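Local coordinates for intergenic-region protein (Escherichia coli CFT073, PDB 2WJ9) that probably acts as an antirestriction protein of the ArdB type, inhibiting restriction enzymes that would cut incoming DNA, at residues V71-R76 / S145-R150; W93-L98 / A103-E108; W117-A122 / E133-A138; R162-A167 / A175-I180. All coordinates share one frame; numbering follows the deposited sequence.

Contact 1 of 4, residues V71-R76 / S145-R150. With SO4 (sulfate ion), chain H.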
loop_
_atom_site.group_PDB
_atom_site.type_symbol
_atom_site.label_atom_id
_atom_site.label_comp_id
_atom_site.label_asym_id
_atom_site.label_seq_id
_atom_site.Cartn_x
_atom_site.Cartn_y
_atom_site.Cartn_z
ATOM N N VAL B 71 12.427 -10.778 13.925
ATOM C CA VAL B 71 12.334 -12.089 14.568
ATOM C C VAL B 71 11.196 -12.105 15.598
ATOM O O VAL B 71 10.732 -13.177 15.990
ATOM C CB VAL B 71 13.669 -12.502 15.222
ATOM C CG1 VAL B 71 13.924 -11.678 16.469
ATOM C CG2 VAL B 71 13.673 -13.999 15.538
ATOM N N THR B 72 10.748 -10.917 16.010
ATOM C CA THR B 72 9.651 -10.779 16.985
ATOM C C THR B 72 8.256 -10.703 16.353
ATOM O O THR B 72 7.243 -10.732 17.071
ATOM C CB THR B 72 9.825 -9.512 17.881
ATOM O OG1 THR B 72 9.486 -8.331 17.137
ATOM C CG2 THR B 72 11.238 -9.407 18.420
ATOM N N LEU B 73 8.173 -10.593 15.033
ATOM C CA LEU B 73 6.867 -10.378 14.385
ATOM C C LEU B 73 5.884 -11.540 14.654
ATOM O O LEU B 73 4.703 -11.306 14.959
ATOM C CB LEU B 73 7.026 -10.096 12.884
ATOM C CG LEU B 73 7.625 -8.726 12.533
ATOM C CD1 LEU B 73 8.008 -8.644 11.041
ATOM C CD2 LEU B 73 6.683 -7.597 12.917
ATOM N N GLU B 74 6.356 -12.783 14.541
ATOM C CA GLU B 74 5.477 -13.933 14.780
ATOM C C GLU B 74 4.892 -13.926 16.217
ATOM O O GLU B 74 3.676 -14.010 16.380
ATOM C CB GLU B 74 6.147 -15.271 14.394
ATOM C CG GLU B 74 5.324 -16.498 14.806
ATOM C CD GLU B 74 5.725 -17.796 14.106
ATOM O OE1 GLU B 74 5.630 -18.857 14.756
ATOM O OE2 GLU B 74 6.131 -17.775 12.921
ATOM N N PRO B 75 5.742 -13.828 17.263
ATOM C CA PRO B 75 5.216 -13.573 18.616
ATOM C C PRO B 75 4.244 -12.382 18.744
ATOM O O PRO B 75 3.278 -12.453 19.523
ATOM C CB PRO B 75 6.484 -13.299 19.430
ATOM C CG PRO B 75 7.528 -14.050 18.744
ATOM C CD PRO B 75 7.200 -14.043 17.290
ATOM N N ARG B 76 4.502 -11.293 18.030
ATOM C CA ARG B 76 3.616 -10.117 18.092
ATOM C C ARG B 76 2.225 -10.394 17.489
ATOM O O ARG B 76 1.212 -9.921 18.014
ATOM C CB ARG B 76 4.262 -8.889 17.438
ATOM C CG ARG B 76 5.376 -8.272 18.277
ATOM C CD ARG B 76 6.056 -7.097 17.575
ATOM N NE ARG B 76 7.371 -6.820 18.134
ATOM C CZ ARG B 76 7.603 -6.238 19.305
ATOM N NH1 ARG B 76 6.601 -5.862 20.101
ATOM N NH2 ARG B 76 8.856 -6.048 19.695
ATOM N N SER B 145 0.876 -2.515 11.058
ATOM C CA SER B 145 0.614 -1.082 11.191
ATOM C C SER B 145 1.268 -0.511 12.454
ATOM O O SER B 145 1.898 0.543 12.412
ATOM C CB SER B 145 -0.892 -0.793 11.173
ATOM O OG SER B 145 -1.609 -1.617 12.079
ATOM N N HIS B 146 1.118 -1.216 13.575
ATOM C CA HIS B 146 1.752 -0.818 14.822
ATOM C C HIS B 146 3.274 -0.763 14.675
ATOM O O HIS B 146 3.917 0.212 15.054
ATOM C CB HIS B 146 1.336 -1.777 15.950
ATOM C CG HIS B 146 1.793 -1.360 17.311
ATOM N ND1 HIS B 146 3.052 -1.648 17.798
ATOM C CD2 HIS B 146 1.141 -0.718 18.311
ATOM C CE1 HIS B 146 3.161 -1.177 19.027
ATOM N NE2 HIS B 146 2.016 -0.610 19.363
ATOM N N HIS B 147 3.849 -1.800 14.066
ATOM C CA HIS B 147 5.301 -1.904 14.006
ATOM C C HIS B 147 5.906 -0.899 13.007
ATOM O O HIS B 147 7.016 -0.396 13.218
ATOM C CB HIS B 147 5.708 -3.340 13.663
ATOM C CG HIS B 147 7.098 -3.696 14.100
ATOM N ND1 HIS B 147 7.508 -3.627 15.414
ATOM C CD2 HIS B 147 8.169 -4.135 13.395
ATOM C CE1 HIS B 147 8.773 -4.000 15.499
ATOM N NE2 HIS B 147 9.198 -4.315 14.286
ATOM N N ALA B 148 5.164 -0.593 11.942
ATOM C CA ALA B 148 5.557 0.477 11.014
ATOM C C ALA B 148 5.647 1.832 11.736
ATOM O O ALA B 148 6.591 2.604 11.529
ATOM C CB ALA B 148 4.578 0.560 9.841
ATOM N N CYS B 149 4.679 2.108 12.601
ATOM C CA CYS B 149 4.671 3.375 13.335
ATOM C C CYS B 149 5.780 3.454 14.394
ATOM O O CYS B 149 6.323 4.529 14.646
ATOM C CB CYS B 149 3.314 3.641 13.979
ATOM S SG CYS B 149 1.971 3.828 12.801
ATOM N N ARG B 150 6.113 2.321 15.005
ATOM C CA ARG B 150 7.196 2.278 15.984
ATOM C C ARG B 150 8.578 2.435 15.333
ATOM O O ARG B 150 9.420 3.175 15.830
ATOM C CB ARG B 150 7.142 0.981 16.802
ATOM C CG ARG B 150 8.324 0.816 17.742
ATOM C CD ARG B 150 8.196 -0.391 18.637
ATOM N NE ARG B 150 9.413 -0.575 19.419
ATOM C CZ ARG B 150 9.594 -1.516 20.345
ATOM N NH1 ARG B 150 8.629 -2.370 20.630
ATOM N NH2 ARG B 150 10.748 -1.600 20.992
HETATM S S SO4 H . 3.148 -5.174 21.135
HETATM O O1 SO4 H . 1.930 -4.459 20.746
HETATM O O2 SO4 H . 2.858 -6.047 22.269
HETATM O O3 SO4 H . 3.553 -5.938 19.941
HETATM O O4 SO4 H . 4.169 -4.201 21.553
#
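L73 and H147 form the nearest backbone pair, yet their CA atoms stand 8.6 Å apart, so the first turn of helix 73-84 meets the last turns of helix 132-151 through side chains alone. The methyl CD2 of L73 rests 3.8 Å from CD2 of the H147 imidazole, apolar carbon against ring carbon. The R76 and H147 side chains cross at about a right angle, yet the guanidinium and imidazole planes are only 24° apart, with R76 NE 4.1 Å from H147 CE1. With CG anti to the backbone N (chi1 -157°), H147 spans the gap, and its NE2 hydrogen bonds to the carbonyl of P68, which helps fix how the ring is turned. Histidine suits the spot, offering ring carbons to leucine and a polar NE2 to a loop. The R76 guanidinium is held by two hydrogen bonds: NE to T72 OG1 at 2.8 Å, and NH1 to sulfate O3 at 3.1 Å, an ion also bound by R83. R150, its chain extended, brings NH1 to 3.8 Å from R76 NH2. The next residue back, C149, is disulfide-bonded to C37 of the second subunit. Arginines flanking a small buried Leu-His contact are consistent with a patch that can hold an anion, here a sulfate probably from the crystallisation liquor.

Contact 2 of 4, residues W93-L98 / A103-E108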
loop_
_atom_site.group_PDB
_atom_site.type_symbol
_atom_site.label_atom_id
_atom_site.label_comp_id
_atom_site.label_asym_id
_atom_site.label_seq_id
_atom_site.Cartn_x
_atom_site.Cartn_y
_atom_site.Cartn_z
ATOM N N TRP B 93 -1.405 -22.808 12.650
ATOM C CA TRP B 93 -1.077 -21.619 11.854
ATOM C C TRP B 93 -0.069 -21.905 10.735
ATOM O O TRP B 93 0.974 -22.529 10.961
ATOM C CB TRP B 93 -0.574 -20.502 12.771
ATOM C CG TRP B 93 -1.675 -19.955 13.618
ATOM C CD1 TRP B 93 -2.402 -20.643 14.554
ATOM C CD2 TRP B 93 -2.210 -18.622 13.596
ATOM N NE1 TRP B 93 -3.348 -19.821 15.110
ATOM C CE2 TRP B 93 -3.247 -18.576 14.551
ATOM C CE3 TRP B 93 -1.907 -17.461 12.870
ATOM C CZ2 TRP B 93 -3.992 -17.418 14.794
ATOM C CZ3 TRP B 93 -2.642 -16.303 13.120
ATOM C CH2 TRP B 93 -3.673 -16.294 14.076
ATOM N N ASN B 94 -0.405 -21.448 9.532
ATOM C CA ASN B 94 0.447 -21.605 8.348
ATOM C C ASN B 94 1.002 -20.259 7.879
ATOM O O ASN B 94 0.506 -19.196 8.266
ATOM C CB ASN B 94 -0.344 -22.227 7.195
ATOM C CG ASN B 94 -0.995 -23.547 7.563
ATOM O OD1 ASN B 94 -2.176 -23.767 7.279
ATOM N ND2 ASN B 94 -0.229 -24.437 8.177
ATOM N N LEU B 95 2.027 -20.325 7.032
ATOM C CA LEU B 95 2.637 -19.141 6.441
ATOM C C LEU B 95 2.243 -19.030 4.967
ATOM O O LEU B 95 2.167 -20.039 4.262
ATOM C CB LEU B 95 4.159 -19.181 6.605
ATOM C CG LEU B 95 4.695 -19.443 8.021
ATOM C CD1 LEU B 95 6.225 -19.389 8.058
ATOM C CD2 LEU B 95 4.099 -18.462 9.045
ATOM N N TYR B 96 1.991 -17.795 4.524
ATOM C CA TYR B 96 1.493 -17.507 3.169
ATOM C C TYR B 96 2.230 -16.332 2.498
ATOM O O TYR B 96 2.590 -15.352 3.151
ATOM C CB TYR B 96 -0.012 -17.185 3.208
ATOM C CG TYR B 96 -0.867 -18.338 3.673
ATOM C CD1 TYR B 96 -1.314 -19.306 2.777
ATOM C CD2 TYR B 96 -1.219 -18.473 5.011
ATOM C CE1 TYR B 96 -2.092 -20.375 3.202
ATOM C CE2 TYR B 96 -2.007 -19.530 5.448
ATOM C CZ TYR B 96 -2.434 -20.487 4.542
ATOM O OH TYR B 96 -3.205 -21.555 4.978
ATOM N N THR B 97 2.422 -16.443 1.185
ATOM C CA THR B 97 2.889 -15.339 0.336
ATOM C C THR B 97 1.754 -14.824 -0.561
ATOM O O THR B 97 0.833 -15.578 -0.887
ATOM C CB THR B 97 4.108 -15.751 -0.547
ATOM O OG1 THR B 97 3.759 -16.817 -1.448
ATOM C CG2 THR B 97 5.282 -16.182 0.334
ATOM N N LEU B 98 1.838 -13.545 -0.941
ATOM C CA LEU B 98 0.856 -12.899 -1.825
ATOM C C LEU B 98 1.553 -12.542 -3.150
ATOM O O LEU B 98 2.747 -12.261 -3.158
ATOM C CB LEU B 98 0.265 -11.638 -1.156
ATOM C CG LEU B 98 -0.738 -11.819 0.011
ATOM C CD1 LEU B 98 -0.848 -10.546 0.829
ATOM C CD2 LEU B 98 -2.115 -12.264 -0.481
ATOM N N ALA B 103 2.983 -10.870 2.471
ATOM C CA ALA B 103 3.130 -12.148 3.165
ATOM C C ALA B 103 2.435 -12.049 4.524
ATOM O O ALA B 103 2.340 -10.956 5.105
ATOM C CB ALA B 103 4.618 -12.510 3.331
ATOM N N PHE B 104 1.944 -13.180 5.019
ATOM C CA PHE B 104 1.230 -13.208 6.304
ATOM C C PHE B 104 1.161 -14.619 6.909
ATOM O O PHE B 104 1.669 -15.587 6.345
ATOM C CB PHE B 104 -0.169 -12.587 6.158
ATOM C CG PHE B 104 -1.119 -13.381 5.304
ATOM C CD1 PHE B 104 -2.064 -14.209 5.881
ATOM C CD2 PHE B 104 -1.079 -13.288 3.916
ATOM C CE1 PHE B 104 -2.958 -14.936 5.103
ATOM C CE2 PHE B 104 -1.972 -14.015 3.128
ATOM C CZ PHE B 104 -2.909 -14.834 3.718
ATOM N N MET B 105 0.565 -14.732 8.086
ATOM C CA MET B 105 0.334 -16.038 8.701
ATOM C C MET B 105 -1.107 -16.128 9.175
ATOM O O MET B 105 -1.671 -15.138 9.636
ATOM C CB MET B 105 1.303 -16.291 9.866
ATOM C CG MET B 105 1.127 -15.377 11.067
ATOM S SD MET B 105 2.376 -15.595 12.368
ATOM C CE MET B 105 2.491 -17.363 12.436
ATOM N N ALA B 106 -1.695 -17.311 9.046
ATOM C CA ALA B 106 -3.088 -17.532 9.455
ATOM C C ALA B 106 -3.392 -19.020 9.574
ATOM O O ALA B 106 -2.648 -19.851 9.061
ATOM C CB ALA B 106 -4.030 -16.895 8.425
ATOM N N PRO B 107 -4.488 -19.368 10.259
ATOM C CA PRO B 107 -5.056 -20.696 10.018
ATOM C C PRO B 107 -5.580 -20.860 8.578
ATOM O O PRO B 107 -5.806 -19.874 7.864
ATOM C CB PRO B 107 -6.209 -20.787 11.032
ATOM C CG PRO B 107 -5.920 -19.723 12.051
ATOM C CD PRO B 107 -5.220 -18.632 11.299
ATOM N N GLU B 108 -5.763 -22.112 8.174
ATOM C CA GLU B 108 -6.215 -22.477 6.829
ATOM C C GLU B 108 -7.569 -21.842 6.471
ATOM O O GLU B 108 -8.429 -21.705 7.341
ATOM C CB GLU B 108 -6.346 -24.001 6.781
ATOM C CG GLU B 108 -6.532 -24.618 5.427
ATOM C CD GLU B 108 -6.582 -26.130 5.530
ATOM O OE1 GLU B 108 -5.624 -26.795 5.077
ATOM O OE2 GLU B 108 -7.566 -26.652 6.097
#
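N94 and Y96 face A106 and F104 across four backbone hydrogen bonds. N94 N donates to A106 O at 2.8 Å and Y96 N to F104 O at 2.9 Å, and each pair returns a bond of similar length. Between them, the CA-H of M105 touches N94 O at 3.2 Å. The strands make a beta hairpin, and 93-98 is the middle strand of a three-stranded antiparallel sheet, bonded on its other edge through T97 to T49 of strand 48-50 and through L95 to V51 just after it. Rings dominate the next layer. P107 CD sits 3.6 Å from the centroid of the six-membered ring of W93, straight over the indole face, a CH-pi contact suited to the compact, rigid proline ring, whose CD hydrogens can face the indole, while W93 NE1 bonds to the carbonyl of G90. On the face bearing Y96, its CB lies over one face of the F104 ring, offset toward the rim, a second CH-pi contact; the two rings are near parallel but slid apart, their planes 20° from each other. L98 CG meets the edge of F104 at 4.0 Å from CE2. On the reverse face, L95 and M105 lie side by side, L95 CD2 3.6 Å from M105 CB, a branched leucine and a pliable methionine packing against helices 59-64 and 73-84.

Contact 3 of 4, residues W117-A122 / E133-A138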
loop_
_atom_site.group_PDB
_atom_site.type_symbol
_atom_site.label_atom_id
_atom_site.label_comp_id
_atom_site.label_asym_id
_atom_site.label_seq_id
_atom_site.Cartn_x
_atom_site.Cartn_y
_atom_site.Cartn_z
ATOM N N TRP B 117 -14.803 -17.758 14.660
ATOM C CA TRP B 117 -14.316 -17.136 15.897
ATOM C C TRP B 117 -14.958 -15.770 16.131
ATOM O O TRP B 117 -15.231 -15.031 15.188
ATOM C CB TRP B 117 -12.797 -16.944 15.864
ATOM C CG TRP B 117 -11.973 -18.199 15.832
ATOM C CD1 TRP B 117 -12.388 -19.478 16.080
ATOM C CD2 TRP B 117 -10.567 -18.278 15.568
ATOM N NE1 TRP B 117 -11.327 -20.351 15.967
ATOM C CE2 TRP B 117 -10.199 -19.638 15.653
ATOM C CE3 TRP B 117 -9.588 -17.330 15.253
ATOM C CZ2 TRP B 117 -8.885 -20.071 15.435
ATOM C CZ3 TRP B 117 -8.282 -17.760 15.037
ATOM C CH2 TRP B 117 -7.944 -19.118 15.126
ATOM N N VAL B 118 -15.173 -15.432 17.398
ATOM C CA VAL B 118 -15.624 -14.095 17.781
ATOM C C VAL B 118 -14.459 -13.291 18.350
ATOM O O VAL B 118 -13.782 -13.740 19.280
ATOM C CB VAL B 118 -16.739 -14.156 18.842
ATOM C CG1 VAL B 118 -17.204 -12.744 19.207
ATOM C CG2 VAL B 118 -17.905 -15.000 18.341
ATOM N N LEU B 119 -14.231 -12.109 17.777
ATOM C CA LEU B 119 -13.157 -11.212 18.201
ATOM C C LEU B 119 -13.744 -9.931 18.780
ATOM O O LEU B 119 -14.848 -9.528 18.410
ATOM C CB LEU B 119 -12.246 -10.867 17.017
ATOM C CG LEU B 119 -11.240 -11.935 16.569
ATOM C CD1 LEU B 119 -11.930 -13.190 16.079
ATOM C CD2 LEU B 119 -10.324 -11.372 15.486
ATOM N N PHE B 120 -13.000 -9.303 19.688
ATOM C CA PHE B 120 -13.378 -8.011 20.267
ATOM C C PHE B 120 -12.148 -7.121 20.430
ATOM O O PHE B 120 -11.170 -7.517 21.063
ATOM C CB PHE B 120 -14.063 -8.189 21.623
ATOM C CG PHE B 120 -14.339 -6.888 22.341
ATOM C CD1 PHE B 120 -15.335 -6.029 21.892
ATOM C CD2 PHE B 120 -13.587 -6.513 23.447
ATOM C CE1 PHE B 120 -15.593 -4.822 22.548
ATOM C CE2 PHE B 120 -13.835 -5.308 24.106
ATOM C CZ PHE B 120 -14.838 -4.463 23.651
ATOM N N ASN B 121 -12.214 -5.922 19.859
ATOM C CA ASN B 121 -11.152 -4.928 19.980
ATOM C C ASN B 121 -11.571 -3.821 20.953
ATOM O O ASN B 121 -12.467 -3.033 20.661
ATOM C CB ASN B 121 -10.831 -4.337 18.607
ATOM C CG ASN B 121 -9.606 -3.422 18.619
ATOM O OD1 ASN B 121 -9.055 -3.101 19.671
ATOM N ND2 ASN B 121 -9.183 -2.998 17.438
ATOM N N ALA B 122 -10.902 -3.765 22.101
ATOM C CA ALA B 122 -11.166 -2.732 23.108
ATOM C C ALA B 122 -10.808 -1.302 22.671
ATOM O O ALA B 122 -11.383 -0.342 23.194
ATOM C CB ALA B 122 -10.456 -3.078 24.426
ATOM N N GLU B 133 -9.159 -17.999 9.202
ATOM C CA GLU B 133 -8.308 -17.300 8.201
ATOM C C GLU B 133 -8.418 -15.786 8.331
ATOM O O GLU B 133 -7.400 -15.083 8.388
ATOM C CB GLU B 133 -8.608 -17.668 6.715
ATOM C CG GLU B 133 -7.435 -17.218 5.739
ATOM C CD GLU B 133 -7.825 -16.743 4.311
ATOM O OE1 GLU B 133 -9.019 -16.643 3.968
ATOM O OE2 GLU B 133 -6.884 -16.453 3.506
ATOM N N ALA B 134 -9.651 -15.280 8.347
ATOM C CA ALA B 134 -9.882 -13.832 8.410
ATOM C C ALA B 134 -9.343 -13.201 9.704
ATOM O O ALA B 134 -8.769 -12.106 9.679
ATOM C CB ALA B 134 -11.358 -13.510 8.223
ATOM N N ALA B 135 -9.530 -13.895 10.830
ATOM C CA ALA B 135 -8.932 -13.477 12.106
ATOM C C ALA B 135 -7.408 -13.307 12.021
ATOM O O ALA B 135 -6.855 -12.310 12.498
ATOM C CB ALA B 135 -9.289 -14.473 13.202
ATOM N N GLY B 136 -6.732 -14.280 11.411
ATOM C CA GLY B 136 -5.288 -14.205 11.202
ATOM C C GLY B 136 -4.866 -13.011 10.347
ATOM O O GLY B 136 -3.868 -12.335 10.645
ATOM N N ILE B 137 -5.618 -12.750 9.279
ATOM C CA ILE B 137 -5.366 -11.568 8.441
ATOM C C ILE B 137 -5.475 -10.290 9.293
ATOM O O ILE B 137 -4.586 -9.434 9.265
ATOM C CB ILE B 137 -6.314 -11.526 7.221
ATOM C CG1 ILE B 137 -5.983 -12.676 6.248
ATOM C CG2 ILE B 137 -6.219 -10.181 6.528
ATOM C CD1 ILE B 137 -7.012 -12.879 5.140
ATOM N N ALA B 138 -6.540 -10.205 10.089
ATOM C CA ALA B 138 -6.773 -9.080 11.004
ATOM C C ALA B 138 -5.635 -8.883 12.010
ATOM O O ALA B 138 -5.149 -7.756 12.186
ATOM C CB ALA B 138 -8.104 -9.258 11.733
#
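A135 presses its single methyl between W117 and L119, and this is the tight part of the contact. CB of A135 lies 3.5 Å from CE3 of the W117 indole and 3.9 Å from CZ3, meeting the benzo half of the ring obliquely. The same methyl is 4.0 Å from CD2 of L119 and only slightly farther from its other branch, CD1, so both leucine methyls border it. W117 sets CG anti to its carbonyl carbon (chi1 -65°), which carries the indole toward the helix. Alanine suits the place because a small side chain lets the helix come near a strand bearing two bulky residues: the CA atoms of W117 and A135 are 7.5 Å apart. No hydrogen bond crosses; the fit is entirely apolar. Strand 117-121 forms a two-stranded antiparallel hairpin with 126-130, its backbone bonded to M130 and A128, and the chain then enters helix 132-151, whose first turns lie against that hairpin. M81 of helix 73-84 touches both L119 and A135, and so adds a third element to this packing. Away from this cluster the contact thins quickly. A138, a turn later, points toward the strand, but its nearest approach is 4.8 Å. The alternating residues V118 and F120 turn from the helix and are partly exposed, as suits the outer face of a strand; the F120 ring makes a cation-pi interaction with R127. N121 faces inward again, and there its ND2 bonds to the carbonyl of I179 in helix 173-180.

Contact 4 of 4, residues R162-A167 / A175-I180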
loop_
_atom_site.group_PDB
_atom_site.type_symbol
_atom_site.label_atom_id
_atom_site.label_comp_id
_atom_site.label_asym_id
_atom_site.label_seq_id
_atom_site.Cartn_x
_atom_site.Cartn_y
_atom_site.Cartn_z
ATOM N N ARG B 162 0.202 -3.958 1.338
ATOM C CA ARG B 162 0.025 -5.144 0.489
ATOM C C ARG B 162 -1.008 -6.127 1.060
ATOM O O ARG B 162 -1.873 -6.624 0.336
ATOM C CB ARG B 162 1.372 -5.814 0.218
ATOM C CG ARG B 162 2.195 -5.019 -0.797
ATOM C CD ARG B 162 3.606 -5.525 -0.954
ATOM N NE ARG B 162 4.272 -4.845 -2.064
ATOM C CZ ARG B 162 5.560 -4.962 -2.366
ATOM N NH1 ARG B 162 6.362 -5.726 -1.634
ATOM N NH2 ARG B 162 6.041 -4.302 -3.414
ATOM N N LEU B 163 -0.929 -6.384 2.357
ATOM C CA LEU B 163 -1.940 -7.214 3.036
ATOM C C LEU B 163 -3.311 -6.526 3.113
ATOM O O LEU B 163 -4.351 -7.186 2.973
ATOM C CB LEU B 163 -1.460 -7.626 4.432
ATOM C CG LEU B 163 -2.357 -8.594 5.220
ATOM C CD1 LEU B 163 -2.518 -9.930 4.487
ATOM C CD2 LEU B 163 -1.796 -8.792 6.639
ATOM N N ARG B 164 -3.319 -5.212 3.349
ATOM C CA ARG B 164 -4.554 -4.429 3.338
ATOM C C ARG B 164 -5.311 -4.604 2.018
ATOM O O ARG B 164 -6.520 -4.766 2.021
ATOM C CB ARG B 164 -4.269 -2.940 3.624
ATOM C CG ARG B 164 -5.470 -1.981 3.544
ATOM C CD ARG B 164 -4.996 -0.567 3.932
ATOM N NE ARG B 164 -5.965 0.516 3.747
ATOM C CZ ARG B 164 -5.969 1.409 2.755
ATOM N NH1 ARG B 164 -5.070 1.366 1.776
ATOM N NH2 ARG B 164 -6.892 2.361 2.741
ATOM N N ASP B 165 -4.595 -4.594 0.887
ATOM C CA ASP B 165 -5.247 -4.813 -0.419
ATOM C C ASP B 165 -5.908 -6.194 -0.527
ATOM O O ASP B 165 -7.013 -6.312 -1.049
ATOM C CB ASP B 165 -4.252 -4.648 -1.577
ATOM C CG ASP B 165 -4.039 -3.202 -1.984
ATOM O OD1 ASP B 165 -4.619 -2.278 -1.363
ATOM O OD2 ASP B 165 -3.283 -2.991 -2.962
ATOM N N TYR B 166 -5.228 -7.226 -0.038
ATOM C CA TYR B 166 -5.803 -8.575 0.030
ATOM C C TYR B 166 -7.075 -8.601 0.896
ATOM O O TYR B 166 -8.075 -9.244 0.524
ATOM C CB TYR B 166 -4.763 -9.568 0.557
ATOM C CG TYR B 166 -5.210 -11.012 0.556
ATOM C CD1 TYR B 166 -5.497 -11.675 -0.633
ATOM C CD2 TYR B 166 -5.321 -11.732 1.741
ATOM C CE1 TYR B 166 -5.894 -13.002 -0.638
ATOM C CE2 TYR B 166 -5.721 -13.053 1.743
ATOM C CZ TYR B 166 -6.005 -13.689 0.551
ATOM O OH TYR B 166 -6.405 -15.012 0.538
ATOM N N ALA B 167 -7.039 -7.884 2.028
ATOM C CA ALA B 167 -8.205 -7.758 2.920
ATOM C C ALA B 167 -9.363 -7.044 2.225
ATOM O O ALA B 167 -10.527 -7.429 2.388
ATOM C CB ALA B 167 -7.828 -7.017 4.200
ATOM N N ALA B 175 -15.968 -7.613 8.065
ATOM C CA ALA B 175 -15.602 -8.013 9.427
ATOM C C ALA B 175 -14.146 -7.660 9.762
ATOM O O ALA B 175 -13.853 -7.191 10.857
ATOM C CB ALA B 175 -15.860 -9.505 9.637
ATOM N N ILE B 176 -13.232 -7.876 8.816
ATOM C CA ILE B 176 -11.814 -7.561 9.040
ATOM C C ILE B 176 -11.633 -6.061 9.298
ATOM O O ILE B 176 -10.956 -5.669 10.244
ATOM C CB ILE B 176 -10.933 -7.988 7.840
ATOM C CG1 ILE B 176 -10.940 -9.510 7.678
ATOM C CG2 ILE B 176 -9.480 -7.458 7.992
ATOM C CD1 ILE B 176 -10.417 -10.002 6.320
ATOM N N MET B 177 -12.257 -5.231 8.464
ATOM C CA MET B 177 -12.118 -3.779 8.577
ATOM C C MET B 177 -12.809 -3.252 9.828
ATOM O O MET B 177 -12.385 -2.252 10.395
ATOM C CB MET B 177 -12.676 -3.078 7.339
ATOM C CG MET B 177 -11.820 -3.285 6.104
ATOM S SD MET B 177 -10.215 -2.471 6.266
ATOM C CE MET B 177 -9.205 -3.543 5.280
ATOM N N ARG B 178 -13.867 -3.935 10.258
ATOM C CA ARG B 178 -14.591 -3.552 11.478
ATOM C C ARG B 178 -13.714 -3.739 12.715
ATOM O O ARG B 178 -13.663 -2.873 13.590
ATOM C CB ARG B 178 -15.886 -4.364 11.612
ATOM C CG ARG B 178 -16.561 -4.308 12.975
ATOM C CD ARG B 178 -17.999 -4.824 12.880
ATOM N NE ARG B 178 -18.706 -4.780 14.154
ATOM C CZ ARG B 178 -19.189 -3.678 14.722
ATOM N NH1 ARG B 178 -19.041 -2.489 14.141
ATOM N NH2 ARG B 178 -19.824 -3.765 15.885
ATOM N N ILE B 179 -13.028 -4.875 12.780
ATOM C CA ILE B 179 -12.238 -5.207 13.960
ATOM C C ILE B 179 -10.978 -4.344 14.076
ATOM O O ILE B 179 -10.565 -4.006 15.184
ATOM C CB ILE B 179 -11.912 -6.732 14.029
ATOM C CG1 ILE B 179 -11.635 -7.168 15.474
ATOM C CG2 ILE B 179 -10.752 -7.084 13.127
ATOM C CD1 ILE B 179 -12.870 -7.167 16.368
ATOM N N ILE B 180 -10.385 -3.961 12.947
ATOM C CA ILE B 180 -9.149 -3.169 12.972
ATOM C C ILE B 180 -9.387 -1.659 12.926
ATOM O O ILE B 180 -8.428 -0.889 12.984
ATOM C CB ILE B 180 -8.177 -3.557 11.818
ATOM C CG1 ILE B 180 -8.731 -3.164 10.446
ATOM C CG2 ILE B 180 -7.875 -5.046 11.858
ATOM C CD1 ILE B 180 -7.682 -3.190 9.345
#
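A167 meets I176 and M177, and its methyl is the focus of the contact. CB of A167 lies 3.9 Å from CE of M177 and 4.2 Å from CG2 of I176, so one small side chain receives the end of M177 and the CG2 branch of I176. M177 gets there by bending: chi2 of -67° folds the thioether back across the gap, although the side chain sets off to one side of the partner helix. The long, unbranched, pliable methionine suits this reach. Its CE also comes within 4.4 Å of CG of R164, grazing the aliphatic part of that arginine. The I176 side chain is in turn packed by A134 and H170. Alanine at 167 lets these residues enter, yet the short segments remain 11.1 Å apart at the axes and are splayed at 130°, so the helices join loosely near one end. They are consecutive in the chain, helix 154-168 and helix 173-180, linked by a short loop. Farther out, R164 is positioned by the second subunit: NE bonds to the carbonyl of T41 there, and NH1 makes a salt bridge with D165 of that subunit, which D165 here returns to its R164. M177 also packs on T41 of the neighbouring subunit. Helix 173-180 is tied down by R178 NE, which bonds to R127 O. A beta-mercaptoethanol molecule, probably from the crystallisation liquor, lies about 4 Å from the M177 side chain. The chemistry is thus a small apolar contact inside, backed by reciprocal R164-D165 salt bridges between the subunits.

How the contacts relate
Helix 132-151 serves two of the contacts: its beginning packs on strand 117-121 in contact 3, and its end meets helix 73-84 in contact 1, their centres about 17 Å apart. Contacts 2, 3 and 4 are buried and mostly apolar, though contact 2 alone is stitched by backbone hydrogen bonds across its segments; contact 1 is only partly buried and ends in arginines and a sulfate. The neighbours interlock: P107 of contact 2 packs on W117 of contact 3, L98 and F104 reach L163 and Y166 of contact 4, and M105 touches E74 of contact 1. Contacts 1 and 4 both border the second subunit, through a disulfide and through salt bridges respectively.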